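Local coordinates for protein proteinase K (PDB 2B6N) that probably cleaves peptide bonds within proteins as a secreted, calcium-binding serine endopeptidase of the subtilase family, from a cold-tolerant Serratia species, at residues A138-V143 against P169-D174; N163-S168 against Y193-D198; T26-S31 against L238-N243; G32-V37 against N90-G95. All blocks are in the same frame, centred on the assembly; numbering follows the deposited sequence.

Contact 1 of 4, residues A138-V143 against P169-D174; sequences ATDDAV and PARAAD
Asp140 and Arg171 join helix 137-148 of the subtilase fold to the loop between strands 167-168 and 176-181, where a type I beta turn runs from Pro169 to Ala172 after a cis peptide bond. From the helix the Asp140 side chain can be followed outward. Its CB packs on Ala172 CB at 4.0 Å. CG stands anti to the carbonyl carbon, which carries the carboxylate across to the turn. There OD1 lies 3.8 Å from Ala172 CB and takes a hydrogen bond from Ser168, whereas OD2 forms the salt bridge. The 2.6 Å bond from Arg171 NE reaches the syn lone pair of OD2 and is fairly straight, at 157°; OD2 lies close to the guanidinium plane, at its edge. The two flat groups are nevertheless turned 44° against each other, and Asp140 OD2 alone serves both NE and NH2 of Arg171. One turn further along the helix, Val143 CG2 meets Pro169 CB at 3.8 Å, the two side chains crossing at about a right angle, while Val143 also packs on Phe153 of strand 152-156. The second arginine bond, from Arg171 NH2 to Asp140 OD2, is weak: 3.1 Å long and bent to 131°.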
loop_
_atom_site.group_PDB
_atom_site.type_symbol
_atom_site.label_atom_id
_atom_site.label_comp_id
_atom_site.label_asym_id
_atom_site.label_seq_id
_atom_site.Cartn_x
_atom_site.Cartn_y
_atom_site.Cartn_z
ATOM N N ALA A 138 8.445 -0.662 19.792
ATOM C CA ALA A 138 8.239 -2.108 19.583
ATOM C C ALA A 138 7.727 -2.392 18.167
ATOM O O ALA A 138 8.223 -3.314 17.477
ATOM C CB ALA A 138 7.268 -2.679 20.655
ATOM N N THR A 139 6.746 -1.598 17.731
ATOM C CA THR A 139 6.222 -1.727 16.378
ATOM C C THR A 139 7.288 -1.371 15.331
ATOM O O THR A 139 7.479 -2.093 14.346
ATOM C CB THR A 139 4.969 -0.854 16.155
ATOM O OG1 THR A 139 3.962 -1.220 17.112
ATOM C CG2 THR A 139 4.413 -1.068 14.725
ATOM N N ASP A 140 7.970 -0.252 15.543
ATOM C CA ASP A 140 9.048 0.178 14.648
ATOM C C ASP A 140 10.162 -0.877 14.514
ATOM O O ASP A 140 10.664 -1.132 13.415
ATOM C CB ASP A 140 9.645 1.511 15.125
ATOM C CG ASP A 140 8.611 2.628 15.238
ATOM O OD1 ASP A 140 7.526 2.546 14.620
ATOM O OD2 ASP A 140 8.920 3.612 15.950
ATOM N N ASP A 141 10.545 -1.482 15.640
ATOM C CA ASP A 141 11.576 -2.519 15.631
ATOM C C ASP A 141 11.161 -3.710 14.789
ATOM O O ASP A 141 11.990 -4.292 14.069
ATOM C CB ASP A 141 11.858 -3.031 17.042
ATOM C CG ASP A 141 12.670 -2.048 17.882
ATOM O OD1 ASP A 141 13.263 -1.086 17.335
ATOM O OD2 ASP A 141 12.680 -2.269 19.105
ATOM N N ALA A 142 9.894 -4.108 14.912
ATOM C CA ALA A 142 9.422 -5.261 14.161
ATOM C C ALA A 142 9.459 -4.961 12.662
ATOM O O ALA A 142 9.845 -5.821 11.873
ATOM C CB ALA A 142 8.014 -5.702 14.611
ATOM N N VAL A 143 9.057 -3.749 12.282
ATOM C CA VAL A 143 9.107 -3.324 10.870
ATOM C C VAL A 143 10.550 -3.286 10.350
ATOM O O VAL A 143 10.859 -3.849 9.302
ATOM C CB VAL A 143 8.437 -1.941 10.632
ATOM C CG1 VAL A 143 8.701 -1.452 9.182
ATOM C CG2 VAL A 143 6.944 -2.024 10.881
ATOM N N PRO A 169 3.350 2.478 12.406
ATOM C CA PRO A 169 4.738 2.422 11.907
ATOM C C PRO A 169 5.194 3.559 10.982
ATOM O O PRO A 169 6.302 3.481 10.433
ATOM C CB PRO A 169 4.759 1.095 11.148
ATOM C CG PRO A 169 3.396 1.021 10.536
ATOM C CD PRO A 169 2.470 1.562 11.659
ATOM N N ALA A 170 4.374 4.598 10.815
ATOM C CA ALA A 170 4.737 5.747 9.947
ATOM C C ALA A 170 6.170 6.270 10.150
ATOM O O ALA A 170 6.891 6.566 9.165
ATOM C CB ALA A 170 3.715 6.902 10.093
ATOM N N ARG A 171 6.589 6.381 11.404
ATOM C CA ARG A 171 7.895 6.984 11.716
ATOM C C ARG A 171 9.048 6.004 11.580
ATOM O O ARG A 171 10.229 6.421 11.610
ATOM C CB ARG A 171 7.867 7.583 13.140
ATOM C CG ARG A 171 7.936 6.508 14.219
ATOM C CD ARG A 171 7.834 7.092 15.653
ATOM N NE ARG A 171 8.323 6.078 16.592
ATOM C CZ ARG A 171 8.778 6.290 17.832
ATOM N NH1 ARG A 171 8.841 7.499 18.358
ATOM N NH2 ARG A 171 9.181 5.248 18.546
ATOM N N ALA A 172 8.733 4.707 11.461
ATOM C CA ALA A 172 9.776 3.672 11.442
ATOM C C ALA A 172 10.794 4.000 10.344
ATOM O O ALA A 172 10.424 4.206 9.192
ATOM C CB ALA A 172 9.187 2.278 11.226
ATOM N N ALA A 173 12.074 4.033 10.715
ATOM C CA ALA A 173 13.146 4.483 9.796
ATOM C C ALA A 173 13.129 3.805 8.434
ATOM O O ALA A 173 13.291 4.454 7.394
ATOM C CB ALA A 173 14.498 4.266 10.438
ATOM N N ASP A 174 12.945 2.492 8.434
ATOM C CA ASP A 174 13.091 1.743 7.197
ATOM C C ASP A 174 11.773 1.405 6.501
ATOM O O ASP A 174 11.772 0.701 5.493
ATOM C CB ASP A 174 13.970 0.505 7.401
ATOM C CG ASP A 174 15.424 0.875 7.622
ATOM O OD1 ASP A 174 15.855 1.944 7.137
ATOM O OD2 ASP A 174 16.123 0.118 8.295
#

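Contact 2 of 4, residues N163-S168 against Y193-D198; sequences NACNYS and YGTCLD
The Tyr193 ring carries the backbone N of Asn163 over one face, 3.8 Å above its plane and offset toward the rim; Tyr193 CZ is the ring atom nearest to that nitrogen. Chi1 of 56° sets Tyr193 CG between the backbone N and the carbonyl carbon, folding the ring back over the Asn163 main chain although its CB starts off in the other direction. The surroundings are a disulfide-linked pair of loops in the subtilase fold: a short 3-10 segment, 164-166, faces a type I beta turn from Gly194 to Leu197. A single beta bridge couples Asn163 with Tyr193. One of its bonds runs from Ala164 N to Tyr193 O, 2.9 Å long, nearly straight at 169° and in the carbonyl plane; a backbone bond between Tyr193 and Ser162 lies on the other side of Asn163. Asn163 CA adds a weaker CA-H...O contact to Tyr193 O.

Asn163 OD1 closes an Asx turn by accepting from Cys165 N, with that donor tilted out of the amide carbonyl plane. A bridging water donates to Asn163 OD1 and to Tyr193 O, 2.7 Å away, and accepts from Cys196 N, thereby linking both loops through three bonds. Next along the chain from Asn163, Ala164 CB touches Leu197 CD1 at 3.6 Å, an apolar contact between two buried residues. Both half-cystines hold SG anti to the carbonyl carbon, and Thr195 OG1 comes within 3.8 Å of Cys165 SG. The disulfide itself, Cys165 SG to Cys196 SG, spans 2.0 Å with a chi3 of 108°.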
loop_
_atom_site.group_PDB
_atom_site.type_symbol
_atom_site.label_atom_id
_atom_site.label_comp_id
_atom_site.label_asym_id
_atom_site.label_seq_id
_atom_site.Cartn_x
_atom_site.Cartn_y
_atom_site.Cartn_z
ATOM N N ASN A 163 2.152 15.986 11.627
ATOM C CA ASN A 163 3.464 15.411 11.362
ATOM C C ASN A 163 3.417 13.891 11.542
ATOM O O ASN A 163 3.184 13.389 12.653
ATOM C CB ASN A 163 4.487 16.063 12.316
ATOM C CG ASN A 163 5.915 15.661 12.024
ATOM O OD1 ASN A 163 6.186 14.583 11.482
ATOM N ND2 ASN A 163 6.850 16.526 12.407
ATOM N N ALA A 164 3.658 13.163 10.450
ATOM C CA ALA A 164 3.608 11.684 10.466
ATOM C C ALA A 164 4.585 11.027 11.466
ATOM O O ALA A 164 4.406 9.859 11.841
ATOM C CB ALA A 164 3.845 11.130 9.067
ATOM N N CYS A 165 5.618 11.764 11.877
ATOM C CA CYS A 165 6.648 11.216 12.773
ATOM C C CYS A 165 6.114 10.881 14.149
ATOM O O CYS A 165 6.802 10.226 14.942
ATOM C CB CYS A 165 7.846 12.171 12.925
ATOM S SG CYS A 165 8.779 12.494 11.404
ATOM N N ASN A 166 4.905 11.342 14.444
ATOM C CA ASN A 166 4.294 11.093 15.743
ATOM C C ASN A 166 3.621 9.729 15.869
ATOM O O ASN A 166 3.034 9.420 16.922
ATOM C CB ASN A 166 3.271 12.190 16.066
ATOM C CG ASN A 166 3.092 12.368 17.545
ATOM O OD1 ASN A 166 4.078 12.442 18.285
ATOM N ND2 ASN A 166 1.845 12.421 17.997
ATOM N N TYR A 167 3.685 8.922 14.801
ATOM C CA TYR A 167 2.870 7.695 14.697
ATOM C C TYR A 167 3.706 6.512 14.242
ATOM O O TYR A 167 4.696 6.700 13.538
ATOM C CB TYR A 167 1.704 7.901 13.707
ATOM C CG TYR A 167 0.883 9.133 14.016
ATOM C CD1 TYR A 167 1.102 10.323 13.341
ATOM C CD2 TYR A 167 -0.091 9.105 15.017
ATOM C CE1 TYR A 167 0.355 11.470 13.638
ATOM C CE2 TYR A 167 -0.833 10.227 15.320
ATOM C CZ TYR A 167 -0.603 11.407 14.625
ATOM O OH TYR A 167 -1.350 12.514 14.933
ATOM N N SER A 168 3.307 5.307 14.653
ATOM C CA SER A 168 3.932 4.057 14.214
ATOM C C SER A 168 2.912 3.181 13.474
ATOM O O SER A 168 1.761 3.091 13.901
ATOM C CB SER A 168 4.487 3.265 15.412
ATOM O OG SER A 168 5.611 3.928 15.983
ATOM N N TYR A 193 2.113 14.474 7.086
ATOM C CA TYR A 193 3.101 15.150 6.263
ATOM C C TYR A 193 4.425 15.192 7.039
ATOM O O TYR A 193 4.503 14.730 8.202
ATOM C CB TYR A 193 2.611 16.575 5.900
ATOM C CG TYR A 193 2.269 17.422 7.103
ATOM C CD1 TYR A 193 3.275 18.018 7.861
ATOM C CD2 TYR A 193 0.939 17.610 7.502
ATOM C CE1 TYR A 193 2.984 18.783 8.987
ATOM C CE2 TYR A 193 0.635 18.392 8.630
ATOM C CZ TYR A 193 1.676 18.966 9.358
ATOM O OH TYR A 193 1.422 19.725 10.465
ATOM N N GLY A 194 5.460 15.706 6.380
ATOM C CA GLY A 194 6.741 15.990 7.031
ATOM C C GLY A 194 7.861 15.009 6.682
ATOM O O GLY A 194 7.745 14.195 5.761
ATOM N N THR A 195 8.943 15.078 7.458
ATOM C CA THR A 195 10.188 14.379 7.124
ATOM C C THR A 195 10.137 12.854 7.218
ATOM O O THR A 195 10.987 12.169 6.643
ATOM C CB THR A 195 11.369 14.903 7.973
ATOM O OG1 THR A 195 11.108 14.640 9.354
ATOM C CG2 THR A 195 11.561 16.404 7.759
ATOM N N CYS A 196 9.162 12.315 7.942
ATOM C CA CYS A 196 8.995 10.864 7.988
ATOM C C CYS A 196 8.322 10.282 6.737
ATOM O O CYS A 196 8.356 9.072 6.528
ATOM C CB CYS A 196 8.282 10.429 9.269
ATOM S SG CYS A 196 9.336 10.657 10.725
ATOM N N LEU A 197 7.729 11.139 5.898
ATOM C CA LEU A 197 7.270 10.689 4.562
ATOM C C LEU A 197 8.410 10.370 3.604
ATOM O O LEU A 197 9.440 11.037 3.622
ATOM C CB LEU A 197 6.383 11.742 3.899
ATOM C CG LEU A 197 4.881 11.623 4.163
ATOM C CD1 LEU A 197 4.623 11.840 5.630
ATOM C CD2 LEU A 197 4.154 12.670 3.332
ATOM N N ASP A 198 8.182 9.390 2.730
ATOM C CA ASP A 198 9.091 9.083 1.631
ATOM C C ASP A 198 8.550 9.519 0.269
ATOM O O ASP A 198 9.326 9.872 -0.634
ATOM C CB ASP A 198 9.422 7.585 1.635
ATOM C CG ASP A 198 10.198 7.189 2.863
ATOM O OD1 ASP A 198 11.381 7.610 2.963
ATOM O OD2 ASP A 198 9.632 6.543 3.760
HETATM O O HOH W 1 6.683 13.358 9.035
#

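Contact 3 of 4, residues T26-S31 against L238-N243; sequences TDYDGS and LDENPN
Asp239 OD2 is gripped by three successive backbone N-H groups of the loop 26-31, joining the loop before strand 34-39 to the C-terminal end of helix 223-240 in the subtilase fold. Asp29 N makes the sound bond, 3.0 Å to Asp239 OD2 at 169°, and arrives nearly along the C-O axis. The bonds from Gly30 N and Ser31 N to the same oxygen are weak, both bent to below 130°. Asp239 CG lies anti to its backbone N, which extends the carboxylate into this bend. Asp29 OD1, another acceptor, also lies 3.0 Å from Asp239 OD2. It accepts from Ser31 N in an Asx turn, at 3.1 Å, so this N-H is divided between the two carboxylates.

Beside this cluster, Glu240 crosses one face of the Tyr28 ring obliquely, its carboxylate plane within 13° of the ring plane. Glu240 CB sits 3.7 Å from the Tyr28 centroid, in a CH-pi contact, and CG continues over CZ. The glutamate carboxylate itself is salt-bridged to Arg256. A water donates to both Ser31 O and Leu238 O. The well-aimed N-H of Asp29, with two weaker ones, probably offsets part of the repulsion between the carboxylates, whose closeness could raise the proton affinity of one of them.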
loop_
_atom_site.group_PDB
_atom_site.type_symbol
_atom_site.label_atom_id
_atom_site.label_comp_id
_atom_site.label_asym_id
_atom_site.label_seq_id
_atom_site.Cartn_x
_atom_site.Cartn_y
_atom_site.Cartn_z
ATOM N N THR A 26 1.121 -0.440 -18.496
ATOM C CA THR A 26 2.002 -1.320 -17.723
ATOM C C THR A 26 3.036 -1.966 -18.656
ATOM O O THR A 26 2.712 -2.355 -19.782
ATOM C CB THR A 26 1.220 -2.436 -16.987
ATOM O OG1 THR A 26 0.348 -3.119 -17.898
ATOM C CG2 THR A 26 0.392 -1.851 -15.822
ATOM N N ASP A 27 4.268 -2.070 -18.166
ATOM C CA ASP A 27 5.342 -2.844 -18.787
ATOM C C ASP A 27 5.644 -4.109 -17.978
ATOM O O ASP A 27 6.302 -5.049 -18.464
ATOM C CB ASP A 27 6.597 -1.976 -18.870
ATOM C CG ASP A 27 6.366 -0.715 -19.697
ATOM O OD1 ASP A 27 5.949 -0.855 -20.874
ATOM O OD2 ASP A 27 6.543 0.400 -19.158
ATOM N N TYR A 28 5.183 -4.110 -16.732
ATOM C CA TYR A 28 5.368 -5.231 -15.809
ATOM C C TYR A 28 4.055 -5.388 -15.088
ATOM O O TYR A 28 3.179 -4.525 -15.203
ATOM C CB TYR A 28 6.532 -4.951 -14.827
ATOM C CG TYR A 28 7.823 -4.826 -15.575
ATOM C CD1 TYR A 28 8.283 -3.583 -16.032
ATOM C CD2 TYR A 28 8.540 -5.964 -15.919
ATOM C CE1 TYR A 28 9.453 -3.495 -16.783
ATOM C CE2 TYR A 28 9.682 -5.880 -16.662
ATOM C CZ TYR A 28 10.138 -4.653 -17.085
ATOM O OH TYR A 28 11.298 -4.617 -17.820
ATOM N N ASP A 29 3.915 -6.468 -14.330
ATOM C CA ASP A 29 2.654 -6.742 -13.651
ATOM C C ASP A 29 2.811 -7.402 -12.275
ATOM O O ASP A 29 1.823 -7.861 -11.691
ATOM C CB ASP A 29 1.757 -7.597 -14.559
ATOM C CG ASP A 29 2.389 -8.929 -14.935
ATOM O OD1 ASP A 29 3.410 -9.320 -14.332
ATOM O OD2 ASP A 29 1.847 -9.601 -15.843
ATOM N N GLY A 30 4.039 -7.481 -11.761
ATOM C CA GLY A 30 4.228 -8.064 -10.426
ATOM C C GLY A 30 4.365 -9.581 -10.418
ATOM O O GLY A 30 4.346 -10.204 -9.352
ATOM N N SER A 31 4.517 -10.181 -11.603
ATOM C CA SER A 31 4.796 -11.615 -11.733
ATOM C C SER A 31 5.994 -11.985 -10.873
ATOM O O SER A 31 6.991 -11.247 -10.844
ATOM C CB SER A 31 5.086 -11.984 -13.196
ATOM O OG SER A 31 3.911 -11.910 -13.971
ATOM N N LEU A 238 10.036 -5.076 -8.634
ATOM C CA LEU A 238 10.599 -6.380 -8.249
ATOM C C LEU A 238 10.338 -7.469 -9.301
ATOM O O LEU A 238 11.040 -8.480 -9.335
ATOM C CB LEU A 238 10.075 -6.786 -6.870
ATOM C CG LEU A 238 10.750 -6.109 -5.664
ATOM C CD1 LEU A 238 9.923 -6.324 -4.373
ATOM C CD2 LEU A 238 12.206 -6.578 -5.482
ATOM N N ASP A 239 9.316 -7.268 -10.132
ATOM C CA ASP A 239 9.091 -8.096 -11.325
ATOM C C ASP A 239 10.179 -7.748 -12.351
ATOM O O ASP A 239 10.868 -8.636 -12.877
ATOM C CB ASP A 239 7.675 -7.794 -11.862
ATOM C CG ASP A 239 7.328 -8.516 -13.165
ATOM O OD1 ASP A 239 8.150 -9.277 -13.722
ATOM O OD2 ASP A 239 6.196 -8.299 -13.645
ATOM N N GLU A 240 10.337 -6.452 -12.615
ATOM C CA GLU A 240 11.411 -5.931 -13.492
ATOM C C GLU A 240 12.828 -6.361 -13.064
ATOM O O GLU A 240 13.650 -6.766 -13.900
ATOM C CB GLU A 240 11.323 -4.406 -13.547
ATOM C CG GLU A 240 12.377 -3.728 -14.412
ATOM C CD GLU A 240 12.422 -2.217 -14.226
ATOM O OE1 GLU A 240 11.568 -1.674 -13.495
ATOM O OE2 GLU A 240 13.317 -1.566 -14.806
ATOM N N ASN A 241 13.113 -6.262 -11.765
ATOM C CA ASN A 241 14.412 -6.646 -11.243
ATOM C C ASN A 241 14.229 -7.347 -9.893
ATOM O O ASN A 241 14.177 -6.682 -8.874
ATOM C CB ASN A 241 15.298 -5.401 -11.093
ATOM C CG ASN A 241 16.721 -5.729 -10.637
ATOM O OD1 ASN A 241 17.043 -6.875 -10.294
ATOM N ND2 ASN A 241 17.576 -4.717 -10.632
ATOM N N PRO A 242 14.139 -8.692 -9.889
ATOM C CA PRO A 242 13.950 -9.433 -8.628
ATOM C C PRO A 242 15.157 -9.417 -7.682
ATOM O O PRO A 242 15.072 -9.961 -6.585
ATOM C CB PRO A 242 13.633 -10.868 -9.081
ATOM C CG PRO A 242 14.130 -10.974 -10.476
ATOM C CD PRO A 242 14.177 -9.576 -11.067
ATOM N N ASN A 243 16.245 -8.766 -8.084
ATOM C CA ASN A 243 17.440 -8.708 -7.258
ATOM C C ASN A 243 17.557 -7.478 -6.378
ATOM O O ASN A 243 18.525 -7.350 -5.625
ATOM C CB ASN A 243 18.703 -8.887 -8.108
ATOM C CG ASN A 243 18.839 -10.288 -8.638
ATOM O OD1 ASN A 243 18.637 -11.261 -7.918
ATOM N ND2 ASN A 243 19.183 -10.399 -9.907
HETATM O O HOH W 2 9.935 -11.263 -9.833
#

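Contact 4 of 4, residues G32-V37 against N90-G95; sequences GVTAFV and NVNVVG
Strands 34-37 and 92-95 run parallel, their axes approaching to 4.7 Å with 25° between directions, as neighbours in the central parallel sheet of the subtilase alpha/beta fold. The register pairs Thr34 with Asn92 through Val37 with Gly95. Backbone bonds alternate between the strands: Ala35 N to Asn92 O at 2.8 Å (173°), Val94 N to Ala35 O, and Val37 N to Val94 O at 2.8 Å.

On the face bearing Thr34, Phe36, Asn92 and Val94, the Phe36 and Val94 side chains lie side by side and point the same way; Phe36 CD2 meets Val94 CB at 3.6 Å. Thr34 CG2 sits over one face of that ring, toward its rim, and also touches Val94 CG2 at 3.6 Å. With OG1 at chi1 -59°, Thr34 CG2 stands anti to the backbone N and is turned over the ring. The face with Ala35, Val37 and Val93 meets helix 72-81: Val37 CG2 packs on Val93 CG1 at 4.0 Å, while Val37 also touches Val76, Ala77 and Ile80, close to the predicted catalytic Asp39. Where the strands begin, Val33 O accepts from Asn92 N at 3.1 Å and, weakly, from Asn92 ND2 at 3.3 Å.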
loop_
_atom_site.group_PDB
_atom_site.type_symbol
_atom_site.label_atom_id
_atom_site.label_comp_id
_atom_site.label_asym_id
_atom_site.label_seq_id
_atom_site.Cartn_x
_atom_site.Cartn_y
_atom_site.Cartn_z
ATOM N N GLY A 32 5.853 -13.093 -10.141
ATOM C CA GLY A 32 6.928 -13.640 -9.327
ATOM C C GLY A 32 7.156 -12.911 -8.018
ATOM O O GLY A 32 8.114 -13.230 -7.286
ATOM N N VAL A 33 6.275 -11.955 -7.714
ATOM C CA VAL A 33 6.346 -11.159 -6.479
ATOM C C VAL A 33 5.130 -11.447 -5.593
ATOM O O VAL A 33 4.044 -11.740 -6.101
ATOM C CB VAL A 33 6.397 -9.622 -6.793
ATOM C CG1 VAL A 33 6.507 -8.778 -5.509
ATOM C CG2 VAL A 33 7.556 -9.296 -7.719
ATOM N N THR A 34 5.318 -11.392 -4.271
ATOM C CA THR A 34 4.217 -11.595 -3.337
ATOM C C THR A 34 4.017 -10.332 -2.505
ATOM O O THR A 34 4.968 -9.769 -1.967
ATOM C CB THR A 34 4.483 -12.800 -2.408
ATOM O OG1 THR A 34 4.658 -13.969 -3.209
ATOM C CG2 THR A 34 3.292 -13.045 -1.474
ATOM N N ALA A 35 2.772 -9.882 -2.434
ATOM C CA ALA A 35 2.422 -8.706 -1.664
ATOM C C ALA A 35 1.618 -9.163 -0.466
ATOM O O ALA A 35 0.544 -9.741 -0.618
ATOM C CB ALA A 35 1.596 -7.737 -2.514
ATOM N N PHE A 36 2.155 -8.894 0.714
ATOM C CA PHE A 36 1.516 -9.236 1.987
ATOM C C PHE A 36 0.672 -8.053 2.482
ATOM O O PHE A 36 1.177 -6.948 2.684
ATOM C CB PHE A 36 2.592 -9.633 3.000
ATOM C CG PHE A 36 3.293 -10.914 2.641
ATOM C CD1 PHE A 36 4.470 -10.906 1.874
ATOM C CD2 PHE A 36 2.768 -12.135 3.052
ATOM C CE1 PHE A 36 5.119 -12.115 1.528
ATOM C CE2 PHE A 36 3.406 -13.347 2.718
ATOM C CZ PHE A 36 4.571 -13.340 1.955
ATOM N N VAL A 37 -0.624 -8.283 2.657
ATOM C CA VAL A 37 -1.532 -7.208 3.020
ATOM C C VAL A 37 -1.872 -7.353 4.497
ATOM O O VAL A 37 -2.646 -8.234 4.874
ATOM C CB VAL A 37 -2.798 -7.233 2.140
ATOM C CG1 VAL A 37 -3.743 -6.077 2.532
ATOM C CG2 VAL A 37 -2.403 -7.141 0.658
ATOM N N ASN A 90 -0.684 -9.026 -11.908
ATOM C CA ASN A 90 -0.396 -10.464 -11.778
ATOM C C ASN A 90 0.374 -10.823 -10.500
ATOM O O ASN A 90 0.962 -11.925 -10.391
ATOM C CB ASN A 90 0.349 -10.996 -13.008
ATOM C CG ASN A 90 0.262 -12.504 -13.142
ATOM O OD1 ASN A 90 1.259 -13.180 -13.451
ATOM N ND2 ASN A 90 -0.928 -13.044 -12.923
ATOM N N VAL A 91 0.374 -9.903 -9.535
ATOM C CA VAL A 91 1.055 -10.148 -8.262
ATOM C C VAL A 91 0.312 -11.210 -7.449
ATOM O O VAL A 91 -0.915 -11.359 -7.572
ATOM C CB VAL A 91 1.197 -8.835 -7.429
ATOM C CG1 VAL A 91 -0.121 -8.443 -6.764
ATOM C CG2 VAL A 91 2.323 -8.945 -6.399
ATOM N N ASN A 92 1.047 -11.970 -6.638
ATOM C CA ASN A 92 0.407 -12.817 -5.623
ATOM C C ASN A 92 0.052 -11.984 -4.399
ATOM O O ASN A 92 0.825 -11.118 -3.996
ATOM C CB ASN A 92 1.326 -13.971 -5.251
ATOM C CG ASN A 92 1.723 -14.766 -6.455
ATOM O OD1 ASN A 92 0.866 -15.340 -7.122
ATOM N ND2 ASN A 92 3.022 -14.754 -6.789
ATOM N N VAL A 93 -1.126 -12.238 -3.833
ATOM C CA VAL A 93 -1.651 -11.477 -2.711
ATOM C C VAL A 93 -1.837 -12.436 -1.546
ATOM O O VAL A 93 -2.466 -13.486 -1.700
ATOM C CB VAL A 93 -3.006 -10.800 -3.045
ATOM C CG1 VAL A 93 -3.617 -10.111 -1.787
ATOM C CG2 VAL A 93 -2.829 -9.779 -4.174
ATOM N N VAL A 94 -1.272 -12.072 -0.400
ATOM C CA VAL A 94 -1.413 -12.858 0.830
ATOM C C VAL A 94 -1.988 -11.996 1.959
ATOM O O VAL A 94 -1.400 -10.992 2.376
ATOM C CB VAL A 94 -0.064 -13.512 1.271
ATOM C CG1 VAL A 94 -0.255 -14.271 2.615
ATOM C CG2 VAL A 94 0.460 -14.446 0.219
ATOM N N GLY A 95 -3.148 -12.404 2.457
ATOM C CA GLY A 95 -3.787 -11.704 3.566
ATOM C C GLY A 95 -3.194 -12.069 4.921
ATOM O O GLY A 95 -3.064 -13.259 5.272
#

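Overall arrangement
Two neighbouring pairs sit in different parts of the subtilase fold. Contacts 3 and 4 have centres about 12 Å apart and touch: the loop 26-31 leads into strand 34-39, Asp29 and Ser31 probably hydrogen-bond to Asn90, and Val33 packs against Leu238 of helix 223-240. Contacts 1 and 2, about 11 Å apart, share the continuous run 163-174, and their segments alternate along the chain. Contacts 2 and 4 lie about 26 Å apart, on opposite sides of the chain's centre. Contact 3 closes the longest span, enclosing the other three; contact 4 closes before contact 1 opens. Helix 223-240, which ends at contact 3, carries the predicted catalytic Ser224 near its start.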